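Local coordinates for protein KDGF (Halomonas sp., PDB 5FQ0) that probably converts the unsaturated uronate sugars released from pectin and alginate into linear, ketonised products, using a metal-containing cupin barrel, at residues Pro19-Lys24 against Val37-Gly42; Gly62-Glu67 against His89-Leu94. All coordinates share one frame; numbering follows the deposited sequence.

Contact 1: Pro19-Lys24 against Val37-Gly42; sequences PGIQRK and VKFDRG
V37 meets the neighbouring strand on the face it shares with I21, F39 and R23. Its CG1, anti to the backbone N (chi1 -168°), crosses toward I21 and lies 3.7 Å from I21 CG2, while the CB of R23 passes more loosely near V37 CG2. K38 comes next, on the other face, and binds Q22 twice through the backbone: K38 N to Q22 O at 2.8 Å and Q22 N to K38 O at 3.0 Å. The lysine bends at its last two torsions, which bring K38 NZ round to Q22 OE1 at 2.8 Å, whereas the glutamine stays extended beyond CG and runs beside it. The ammonium sits 22° out of the amide's carbonyl plane. Q22 NE2 bonds D16, probably fixing the amide flip, and K38 also makes a cation-pi contact with W14. With an alanine here in place of Q22 the carboxamide is gone, which would probably leave the K38 ammonium without its amide oxygen and D16 OD1 without the NE2 donor. These bonds belong to the antiparallel hairpin of strands 21-29 and 32-39, two neighbours in the larger sheet of the cupin fold. F39 returns to the face of I21 and V37. I21 lies alongside it, with CG1 over one ring face near the rim and I21 CD1 3.9 Å from F39 CE2; V100 of the adjoining strand 98-105 also packs on F39. Where the strand ends, D40 N donates to G20 O at 2.9 Å in a nearly straight bond (172° at the hydrogen), and the D40 carboxylate folds back over the glycine, placing D40 OD2 3.3 Å from G20 CA.

Contact 2: Gly62-Glu67 against His89-Leu94; sequences GAFEVE and HGAVAL. With NI (nickel (II) ion), chain H.
F64 slants its ring across A91 and A93, whose methyls rise from the adjacent antiparallel strand on the same face. The ring's CG lies anti to the carbonyl carbon (chi1 -65°), and this carries the ring carbon F64 CE2 to 4.0 Å from A93 CB, with F64 CD2 4.1 Å from A91 CB. Farther along, V66 turns its CG2 toward the same A91 methyl, and beyond this pair of strands it packs on F81 and on an aromatic side chain of another protein chain. F64 and V66 thus share the A91 methyl. E65, E67 and V92 project from the opposite face, with E65 in a weak, long ion pair with K72. Where strand 89-93 runs out, L94 leans back over the partner backbone, its CD1 3.6 Å from E65 N, while L94 N donates to A63 O at 2.8 Å from above the carbonyl plane, 37° out of it. Between these ends the backbone bonds include E65 N to V92 O at 2.8 Å. At the other end H89 keeps its backbone in the strand, bonded to H48, but turns its ring off the sheet: its CG stands between the backbone N and the carbonyl carbon (chi1 59°), a rotamer that swings the imidazole away from E67 and brings H89 NE2 to the nickel ion at 2.1 Å. Across the ring, ND1 donates to the carbonyl of T87, a second-shell bond that probably fixes the ring's rotation. H48, H50 and Q55 complete the protein ligands of this three-histidine, one-glutamine nickel site inside a cupin beta-barrel.

Overall arrangement
The two contacts come in series along the chain, with centres about 11 Å apart, one in each sheet of the cupin fold. Contact 1 pairs the open end of a hairpin, away from its turn, in the larger sheet; contact 2 pairs strands 22 residues apart in the smaller one. Both are partly buried, each with a mainly apolar face turned inward and a more polar one outward. They meet where the F39 and F64 rings pack edge-to-face and G42 N probably bonds to A93 O, joining the sheets. Their polar chemistry differs: the outer face of 19-24 against 37-42 carries a lysine-amide pair, whereas 62-67 against 89-94 turns glutamates outward and delivers a histidine to the nickel ion.

Contact 1: Pro19-Lys24 against Val37-Gly42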
loop_
_atom_site.group_PDB
_atom_site.type_symbol
_atom_site.label_atom_id
_atom_site.label_comp_id
_atom_site.label_asym_id
_atom_site.label_seq_id
_atom_site.Cartn_x
_atom_site.Cartn_y
_atom_site.Cartn_z
ATOM N N PRO B 19 11.710 -9.596 -17.847
ATOM C CA PRO B 19 13.016 -9.874 -17.234
ATOM C C PRO B 19 13.403 -8.850 -16.150
ATOM O O PRO B 19 13.225 -7.630 -16.324
ATOM C CB PRO B 19 13.957 -9.849 -18.434
ATOM C CG PRO B 19 13.106 -10.478 -19.504
ATOM C CD PRO B 19 11.744 -9.856 -19.303
ATOM N N GLY B 20 13.829 -9.382 -15.005
ATOM C CA GLY B 20 14.172 -8.579 -13.809
ATOM C C GLY B 20 13.000 -8.155 -12.941
ATOM O O GLY B 20 13.200 -7.489 -11.918
ATOM N N ILE B 21 11.774 -8.506 -13.350
ATOM C CA ILE B 21 10.567 -8.065 -12.624
ATOM C C ILE B 21 9.556 -9.200 -12.382
ATOM O O ILE B 21 9.095 -9.835 -13.321
ATOM C CB ILE B 21 9.869 -6.870 -13.336
ATOM C CG1 ILE B 21 10.843 -5.706 -13.545
ATOM C CG2 ILE B 21 8.656 -6.376 -12.551
ATOM C CD1 ILE B 21 10.219 -4.557 -14.324
ATOM N N GLN B 22 9.200 -9.406 -11.118
ATOM C CA GLN B 22 8.147 -10.348 -10.710
ATOM C C GLN B 22 7.108 -9.657 -9.827
ATOM O O GLN B 22 7.384 -8.589 -9.235
ATOM C CB GLN B 22 8.757 -11.498 -9.925
ATOM C CG GLN B 22 9.748 -12.320 -10.740
ATOM C CD GLN B 22 10.103 -13.603 -10.029
ATOM O OE1 GLN B 22 10.478 -13.593 -8.863
ATOM N NE2 GLN B 22 9.924 -14.707 -10.704
ATOM N N ARG B 23 5.929 -10.267 -9.694
ATOM C CA ARG B 23 4.909 -9.681 -8.840
ATOM C C ARG B 23 3.985 -10.681 -8.218
ATOM O O ARG B 23 3.929 -11.824 -8.636
ATOM C CB ARG B 23 4.067 -8.649 -9.600
ATOM C CG ARG B 23 3.035 -9.217 -10.547
ATOM C CD ARG B 23 2.275 -8.042 -11.156
ATOM N NE ARG B 23 1.520 -8.519 -12.296
ATOM C CZ ARG B 23 1.508 -7.963 -13.496
ATOM N NH1 ARG B 23 2.159 -6.838 -13.741
ATOM N NH2 ARG B 23 0.797 -8.532 -14.443
ATOM N N LYS B 24 3.261 -10.229 -7.214
ATOM C CA LYS B 24 2.116 -10.974 -6.698
ATOM C C LYS B 24 0.945 -9.986 -6.584
ATOM O O LYS B 24 1.116 -8.890 -5.997
ATOM C CB LYS B 24 2.407 -11.542 -5.324
ATOM C CG LYS B 24 3.641 -12.440 -5.225
ATOM C CD LYS B 24 3.692 -13.075 -3.839
ATOM C CE LYS B 24 5.028 -13.794 -3.596
ATOM N NZ LYS B 24 5.023 -14.598 -2.330
ATOM N N VAL B 37 5.405 -5.681 -6.131
ATOM C CA VAL B 37 6.305 -5.824 -7.302
ATOM C C VAL B 37 7.783 -5.886 -6.854
ATOM O O VAL B 37 8.271 -5.027 -6.106
ATOM C CB VAL B 37 6.113 -4.687 -8.357
ATOM C CG1 VAL B 37 6.832 -5.030 -9.683
ATOM C CG2 VAL B 37 4.621 -4.425 -8.610
ATOM N N LYS B 38 8.476 -6.927 -7.307
ATOM C CA LYS B 38 9.877 -7.167 -6.964
ATOM C C LYS B 38 10.790 -6.930 -8.166
ATOM O O LYS B 38 10.632 -7.581 -9.217
ATOM C CB LYS B 38 10.066 -8.616 -6.494
ATOM C CG LYS B 38 11.501 -8.939 -6.066
ATOM C CD LYS B 38 11.579 -10.257 -5.314
ATOM C CE LYS B 38 11.061 -11.439 -6.139
ATOM N NZ LYS B 38 11.938 -11.884 -7.239
ATOM N N PHE B 39 11.779 -6.050 -7.973
ATOM C CA PHE B 39 12.725 -5.697 -9.014
ATOM C C PHE B 39 14.101 -6.257 -8.654
ATOM O O PHE B 39 14.535 -6.152 -7.531
ATOM C CB PHE B 39 12.877 -4.170 -9.059
ATOM C CG PHE B 39 11.749 -3.443 -9.726
ATOM C CD1 PHE B 39 10.475 -3.437 -9.179
ATOM C CD2 PHE B 39 12.000 -2.674 -10.886
ATOM C CE1 PHE B 39 9.454 -2.714 -9.794
ATOM C CE2 PHE B 39 10.985 -1.973 -11.512
ATOM C CZ PHE B 39 9.713 -1.984 -10.968
ATOM N N ASP B 40 14.776 -6.839 -9.628
ATOM C CA ASP B 40 16.198 -7.064 -9.543
ATOM C C ASP B 40 16.869 -5.701 -9.597
ATOM O O ASP B 40 16.283 -4.729 -10.081
ATOM C CB ASP B 40 16.632 -7.870 -10.756
ATOM C CG ASP B 40 16.120 -9.279 -10.714
ATOM O OD1 ASP B 40 15.556 -9.722 -9.681
ATOM O OD2 ASP B 40 16.337 -9.962 -11.710
ATOM N N ARG B 41 18.086 -5.615 -9.072
ATOM C CA ARG B 41 18.833 -4.364 -9.131
ATOM C C ARG B 41 19.037 -3.901 -10.588
ATOM O O ARG B 41 19.367 -4.690 -11.472
ATOM C CB ARG B 41 20.157 -4.557 -8.419
ATOM C CG ARG B 41 21.205 -3.519 -8.691
ATOM C CD ARG B 41 22.459 -4.360 -8.745
ATOM N NE ARG B 41 23.283 -4.207 -7.582
ATOM C CZ ARG B 41 24.215 -5.063 -7.181
ATOM N NH1 ARG B 41 24.432 -6.226 -7.779
ATOM N NH2 ARG B 41 24.934 -4.724 -6.138
ATOM N N GLY B 42 18.778 -2.630 -10.855
ATOM C CA GLY B 42 18.926 -2.132 -12.225
ATOM C C GLY B 42 17.784 -2.489 -13.182
ATOM O O GLY B 42 17.838 -2.096 -14.347
#

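Contact 2: Gly62-Glu67 against His89-Leu94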
loop_
_atom_site.group_PDB
_atom_site.type_symbol
_atom_site.label_atom_id
_atom_site.label_comp_id
_atom_site.label_asym_id
_atom_site.label_seq_id
_atom_site.Cartn_x
_atom_site.Cartn_y
_atom_site.Cartn_z
ATOM N N GLY B 62 14.557 -2.314 -0.258
ATOM C CA GLY B 62 15.535 -1.866 -1.258
ATOM C C GLY B 62 15.381 -0.365 -1.459
ATOM O O GLY B 62 15.153 0.362 -0.499
ATOM N N ALA B 63 15.463 0.071 -2.721
ATOM C CA ALA B 63 15.480 1.478 -3.099
ATOM C C ALA B 63 15.241 1.580 -4.594
ATOM O O ALA B 63 15.568 0.646 -5.357
ATOM C CB ALA B 63 16.811 2.135 -2.714
ATOM N N PHE B 64 14.621 2.689 -4.990
ATOM C CA PHE B 64 14.314 3.001 -6.398
ATOM C C PHE B 64 14.656 4.451 -6.695
ATOM O O PHE B 64 14.454 5.326 -5.831
ATOM C CB PHE B 64 12.800 2.884 -6.659
ATOM C CG PHE B 64 12.259 1.495 -6.515
ATOM C CD1 PHE B 64 11.918 0.980 -5.256
ATOM C CD2 PHE B 64 12.095 0.697 -7.632
ATOM C CE1 PHE B 64 11.415 -0.325 -5.144
ATOM C CE2 PHE B 64 11.599 -0.597 -7.527
ATOM C CZ PHE B 64 11.236 -1.107 -6.293
ATOM N N GLU B 65 15.111 4.724 -7.919
ATOM C CA GLU B 65 15.003 6.096 -8.395
ATOM C C GLU B 65 13.695 6.195 -9.163
ATOM O O GLU B 65 13.474 5.473 -10.147
ATOM C CB GLU B 65 16.160 6.566 -9.267
ATOM C CG GLU B 65 15.734 7.889 -9.905
ATOM C CD GLU B 65 16.838 8.740 -10.492
ATOM O OE1 GLU B 65 17.509 9.464 -9.716
ATOM O OE2 GLU B 65 16.987 8.739 -11.733
ATOM N N VAL B 66 12.816 7.063 -8.702
ATOM C CA VAL B 66 11.499 7.186 -9.309
ATOM C C VAL B 66 11.457 8.515 -10.050
ATOM O O VAL B 66 11.928 9.555 -9.532
ATOM C CB VAL B 66 10.368 7.104 -8.262
ATOM C CG1 VAL B 66 9.044 7.599 -8.847
ATOM C CG2 VAL B 66 10.218 5.667 -7.754
ATOM N N GLU B 67 10.907 8.454 -11.255
ATOM C CA GLU B 67 10.696 9.627 -12.086
ATOM C C GLU B 67 9.218 9.961 -12.177
ATOM O O GLU B 67 8.412 9.112 -12.573
ATOM C CB GLU B 67 11.254 9.385 -13.483
ATOM C CG GLU B 67 11.042 10.567 -14.401
ATOM C CD GLU B 67 11.556 10.310 -15.803
ATOM O OE1 GLU B 67 11.612 9.136 -16.236
ATOM O OE2 GLU B 67 11.913 11.304 -16.462
ATOM N N HIS B 89 5.331 8.418 -15.102
ATOM C CA HIS B 89 6.117 7.936 -13.991
ATOM C C HIS B 89 6.864 6.701 -14.472
ATOM O O HIS B 89 6.438 6.025 -15.425
ATOM C CB HIS B 89 5.217 7.627 -12.765
ATOM C CG HIS B 89 4.148 6.606 -13.032
ATOM N ND1 HIS B 89 3.013 6.885 -13.774
ATOM C CD2 HIS B 89 4.059 5.304 -12.685
ATOM C CE1 HIS B 89 2.281 5.792 -13.881
ATOM N NE2 HIS B 89 2.873 4.827 -13.193
ATOM N N GLY B 90 7.995 6.443 -13.841
ATOM C CA GLY B 90 8.869 5.300 -14.164
ATOM C C GLY B 90 9.810 5.093 -12.993
ATOM O O GLY B 90 9.836 5.907 -12.063
ATOM N N ALA B 91 10.593 4.022 -13.025
ATOM C CA ALA B 91 11.488 3.691 -11.896
ATOM C C ALA B 91 12.684 2.876 -12.340
ATOM O O ALA B 91 12.590 2.068 -13.258
ATOM C CB ALA B 91 10.718 2.893 -10.818
ATOM N N VAL B 92 13.794 3.044 -11.633
ATOM C CA VAL B 92 14.923 2.148 -11.773
ATOM C C VAL B 92 15.196 1.606 -10.370
ATOM O O VAL B 92 15.406 2.371 -9.419
ATOM C CB VAL B 92 16.197 2.854 -12.350
ATOM C CG1 VAL B 92 17.346 1.847 -12.538
ATOM C CG2 VAL B 92 15.903 3.542 -13.681
ATOM N N ALA B 93 15.152 0.287 -10.225
ATOM C CA ALA B 93 15.498 -0.326 -8.934
ATOM C C ALA B 93 17.002 -0.156 -8.660
ATOM O O ALA B 93 17.824 -0.371 -9.563
ATOM C CB ALA B 93 15.168 -1.791 -8.959
ATOM N N LEU B 94 17.354 0.199 -7.423
ATOM C CA LEU B 94 18.776 0.412 -7.058
ATOM C C LEU B 94 19.430 -0.788 -6.308
ATOM O O LEU B 94 20.647 -0.807 -6.142
ATOM C CB LEU B 94 18.948 1.741 -6.250
ATOM C CG LEU B 94 18.228 2.940 -6.923
ATOM C CD1 LEU B 94 18.180 4.211 -6.098
ATOM C CD2 LEU B 94 18.866 3.206 -8.279
HETATM NI NI NI H . 2.174 2.882 -13.568
#